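Local coordinates for protein cytosolic IMP-GMP specific 5'-nucleotidase (Legionella pneumophila subsp. pneumophila, PDB 4OHF) that probably removes the 5'-phosphate from purine nucleoside monophosphates such as IMP and GMP, as a magnesium-dependent nucleotidase of the HAD type, at residues V185-E190 against L220-S225. Sequence-based numbering, arbitrary orientation.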
ATOM      1  N   VAL B 185     -25.090  -4.105 -34.432  1.00 46.49           N
ATOM      2  CA  VAL B 185     -26.041  -4.423 -33.370  1.00 45.12           C
ATOM      3  C   VAL B 185     -27.130  -5.426 -33.753  1.00 45.59           C
ATOM      4  O   VAL B 185     -27.750  -5.337 -34.807  1.00 45.09           O
ATOM      5  CB  VAL B 185     -26.683  -3.126 -32.765  1.00 44.00           C
ATOM      6  CG1 VAL B 185     -26.277  -1.923 -33.559  1.00 42.23           C
ATOM      7  CG2 VAL B 185     -28.205  -3.249 -32.690  1.00 40.65           C
ATOM      8  N   ILE B 186     -27.336  -6.395 -32.869  1.00 46.23           N
ATOM      9  CA  ILE B 186     -28.324  -7.439 -33.065  1.00 47.04           C
ATOM     10  C   ILE B 186     -29.629  -7.031 -32.395  1.00 48.60           C
ATOM     11  O   ILE B 186     -29.639  -6.594 -31.248  1.00 48.08           O
ATOM     12  CB  ILE B 186     -27.850  -8.774 -32.437  1.00 47.15           C
ATOM     13  CG1 ILE B 186     -26.582  -9.262 -33.116  1.00 47.88           C
ATOM     14  CG2 ILE B 186     -28.913  -9.832 -32.582  1.00 46.70           C
ATOM     15  CD1 ILE B 186     -25.979 -10.477 -32.457  1.00 46.41           C
ATOM     16  N   ARG B 187     -30.728  -7.171 -33.121  1.00 51.06           N
ATOM     17  CA  ARG B 187     -32.046  -6.842 -32.593  1.00 53.82           C
ATOM     18  C   ARG B 187     -32.713  -8.111 -32.080  1.00 55.13           C
ATOM     19  O   ARG B 187     -32.490  -9.201 -32.602  1.00 56.56           O
ATOM     20  CB  ARG B 187     -32.896  -6.209 -33.686  1.00 56.04           C
ATOM     21  CG  ARG B 187     -32.477  -4.789 -34.038  1.00 57.98           C
ATOM     22  CD  ARG B 187     -32.925  -4.418 -35.442  1.00 61.01           C
ATOM     23  NE  ARG B 187     -33.331  -3.019 -35.534  1.00 60.81           N
ATOM     24  CZ  ARG B 187     -33.681  -2.419 -36.665  1.00 61.48           C
ATOM     25  NH1 ARG B 187     -33.668  -3.099 -37.808  1.00 61.05           N
ATOM     26  NH2 ARG B 187     -34.055  -1.144 -36.648  1.00 59.63           N
ATOM     27  N   GLU B 188     -33.528  -7.979 -31.047  1.00 56.91           N
ATOM     28  CA  GLU B 188     -34.182  -9.143 -30.470  1.00 57.67           C
ATOM     29  C   GLU B 188     -35.506  -8.755 -29.843  1.00 57.61           C
ATOM     30  O   GLU B 188     -35.535  -8.065 -28.825  1.00 58.97           O
ATOM     31  CB  GLU B 188     -33.265  -9.788 -29.413  1.00 57.18           C
ATOM     32  CG  GLU B 188     -33.914 -10.904 -28.585  1.00 58.74           C
ATOM     33  CD  GLU B 188     -32.996 -11.460 -27.494  1.00 59.54           C
ATOM     34  OE1 GLU B 188     -33.452 -12.330 -26.719  1.00 59.95           O
ATOM     35  OE2 GLU B 188     -31.823 -11.035 -27.411  1.00 57.14           O
ATOM     36  N   LYS B 189     -36.598  -9.199 -30.453  1.00 56.70           N
ATOM     37  CA  LYS B 189     -37.933  -8.912 -29.943  1.00 56.80           C
ATOM     38  C   LYS B 189     -38.079  -9.269 -28.466  1.00 54.64           C
ATOM     39  O   LYS B 189     -38.618  -8.496 -27.681  1.00 54.73           O
ATOM     40  CB  LYS B 189     -38.986  -9.675 -30.759  1.00 58.49           C
ATOM     41  CG  LYS B 189     -40.408  -9.547 -30.214  1.00 63.16           C
ATOM     42  CD  LYS B 189     -41.490 -10.015 -31.200  1.00 65.17           C
ATOM     43  CE  LYS B 189     -41.402 -11.512 -31.522  1.00 67.13           C
ATOM     44  NZ  LYS B 189     -40.175 -11.880 -32.292  1.00 66.96           N
ATOM     45  N   GLU B 190     -37.588 -10.436 -28.088  1.00 53.30           N
ATOM     46  CA  GLU B 190     -37.691 -10.887 -26.709  1.00 54.20           C
ATOM     47  C   GLU B 190     -37.285  -9.841 -25.660  1.00 53.29           C
ATOM     48  O   GLU B 190     -37.932  -9.722 -24.619  1.00 53.07           O
ATOM     49  CB  GLU B 190     -36.867 -12.164 -26.516  1.00 56.80           C
ATOM     50  CG  GLU B 190     -37.366 -13.402 -27.287  1.00 59.40           C
ATOM     51  CD  GLU B 190     -37.355 -13.237 -28.820  1.00 62.97           C
ATOM     52  OE1 GLU B 190     -36.328 -12.813 -29.400  1.00 61.17           O
ATOM     53  OE2 GLU B 190     -38.386 -13.550 -29.455  1.00 65.23           O
ATOM     54  N   LEU B 220     -30.795   3.073 -28.851  1.00 51.77           N
ATOM     55  CA  LEU B 220     -31.965   2.552 -28.161  1.00 52.26           C
ATOM     56  C   LEU B 220     -33.150   2.532 -29.100  1.00 53.36           C
ATOM     57  O   LEU B 220     -33.919   1.571 -29.126  1.00 54.25           O
ATOM     58  CB  LEU B 220     -32.288   3.392 -26.925  1.00 51.95           C
ATOM     59  CG  LEU B 220     -31.364   3.166 -25.724  1.00 51.56           C
ATOM     60  CD1 LEU B 220     -31.694   4.148 -24.613  1.00 51.51           C
ATOM     61  CD2 LEU B 220     -31.518   1.747 -25.234  1.00 49.90           C
ATOM     62  N   ASP B 221     -33.291   3.599 -29.873  1.00 54.36           N
ATOM     63  CA  ASP B 221     -34.362   3.721 -30.852  1.00 53.65           C
ATOM     64  C   ASP B 221     -34.207   2.618 -31.896  1.00 51.77           C
ATOM     65  O   ASP B 221     -35.127   1.846 -32.118  1.00 52.04           O
ATOM     66  CB  ASP B 221     -34.270   5.088 -31.524  1.00 58.07           C
ATOM     67  CG  ASP B 221     -35.518   5.452 -32.306  1.00 60.23           C
ATOM     68  OD1 ASP B 221     -35.532   6.547 -32.896  1.00 61.12           O
ATOM     69  OD2 ASP B 221     -36.480   4.661 -32.330  1.00 62.93           O
ATOM     70  N   TYR B 222     -33.033   2.539 -32.521  1.00 50.17           N
ATOM     71  CA  TYR B 222     -32.767   1.531 -33.541  1.00 49.67           C
ATOM     72  C   TYR B 222     -33.058   0.096 -33.088  1.00 50.60           C
ATOM     73  O   TYR B 222     -33.640  -0.694 -33.842  1.00 52.28           O
ATOM     74  CB  TYR B 222     -31.304   1.620 -34.012  1.00 48.01           C
ATOM     75  CG  TYR B 222     -30.901   0.534 -34.996  1.00 47.66           C
ATOM     76  CD1 TYR B 222     -31.174   0.657 -36.362  1.00 47.19           C
ATOM     77  CD2 TYR B 222     -30.291  -0.634 -34.555  1.00 46.81           C
ATOM     78  CE1 TYR B 222     -30.845  -0.364 -37.263  1.00 47.00           C
ATOM     79  CE2 TYR B 222     -29.959  -1.655 -35.440  1.00 47.92           C
ATOM     80  CZ  TYR B 222     -30.240  -1.519 -36.796  1.00 49.90           C
ATOM     81  OH  TYR B 222     -29.925  -2.544 -37.672  1.00 49.26           O
ATOM     82  N   ALA B 223     -32.665  -0.244 -31.864  1.00 50.22           N
ATOM     83  CA  ALA B 223     -32.839  -1.607 -31.369  1.00 50.92           C
ATOM     84  C   ALA B 223     -34.100  -1.966 -30.582  1.00 50.34           C
ATOM     85  O   ALA B 223     -34.384  -3.147 -30.392  1.00 51.10           O
ATOM     86  CB  ALA B 223     -31.606  -2.011 -30.567  1.00 48.81           C
ATOM     87  N   LEU B 224     -34.861  -0.982 -30.124  1.00 49.73           N
ATOM     88  CA  LEU B 224     -36.062  -1.297 -29.359  1.00 49.84           C
ATOM     89  C   LEU B 224     -37.377  -0.921 -30.045  1.00 51.52           C
ATOM     90  O   LEU B 224     -38.339  -1.690 -30.049  1.00 52.32           O
ATOM     91  CB  LEU B 224     -35.997  -0.624 -27.986  1.00 47.26           C
ATOM     92  CG  LEU B 224     -34.763  -0.933 -27.141  1.00 46.79           C
ATOM     93  CD1 LEU B 224     -34.823  -0.157 -25.858  1.00 44.40           C
ATOM     94  CD2 LEU B 224     -34.684  -2.423 -26.862  1.00 45.71           C
ATOM     95  N   SER B 225     -37.420   0.271 -30.620  1.00 52.53           N
ATOM     96  CA  SER B 225     -38.624   0.757 -31.278  1.00 53.73           C
ATOM     97  C   SER B 225     -39.296  -0.261 -32.189  1.00 54.69           C
ATOM     98  O   SER B 225     -40.503  -0.487 -32.090  1.00 55.46           O
ATOM     99  CB  SER B 225     -38.307   2.034 -32.065  1.00 53.57           C
ATOM    100  OG  SER B 225     -37.990   3.107 -31.188  1.00 52.20           O
TER
HETATM  101  O   HOH W   1     -33.119  -5.121 -29.343  1.00 23.58           O
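Arg187 grips Tyr222 in two ways at once. Its guanidinium lies flat on one face of the tyrosine ring, with the planes 8° apart. Arg187 CZ sits 3.7 Å from the ring centroid, a cation-pi stack offset so that NH2 lies over the CD1–CE1 rim. The same group turns its NE/NH2 edge to the Tyr222 backbone carbonyl. Arg187 NE and NH2 each donate to Tyr222 O at 2.9 Å. Both bonds are bent, near 145° at the hydrogen, because one oxygen takes both. It lies in the guanidinium plane, so the fork and the stack together fix the rotation of the group. With chi1 at 175° the Tyr222 ring stands beside its own carbonyl carbon, where one arginine can reach both ring and oxygen.

Val185 meets the ring at its edge, where Val185 CG2 approaches Tyr222 CE2 to 3.6 Å. Val185 CG2 also packs on Ala223 CB, at 4.2 Å. A water accepts a weak bond from Glu188 N and donates to Ala223 O.

The contact is packing beside the magnesium site: the Val185 side chain is about 7 Å from that of the metal ligand Asp25. It ties the C-terminal part of helix 213-224, which follows strand 204-208 of the central HAD-type sheet, to the link between helices 181-184 and 189-200. Tyr222 also touches Leu181 and Lys182, while the weakly bonded strand 185-186 pairs antiparallel with 30-31.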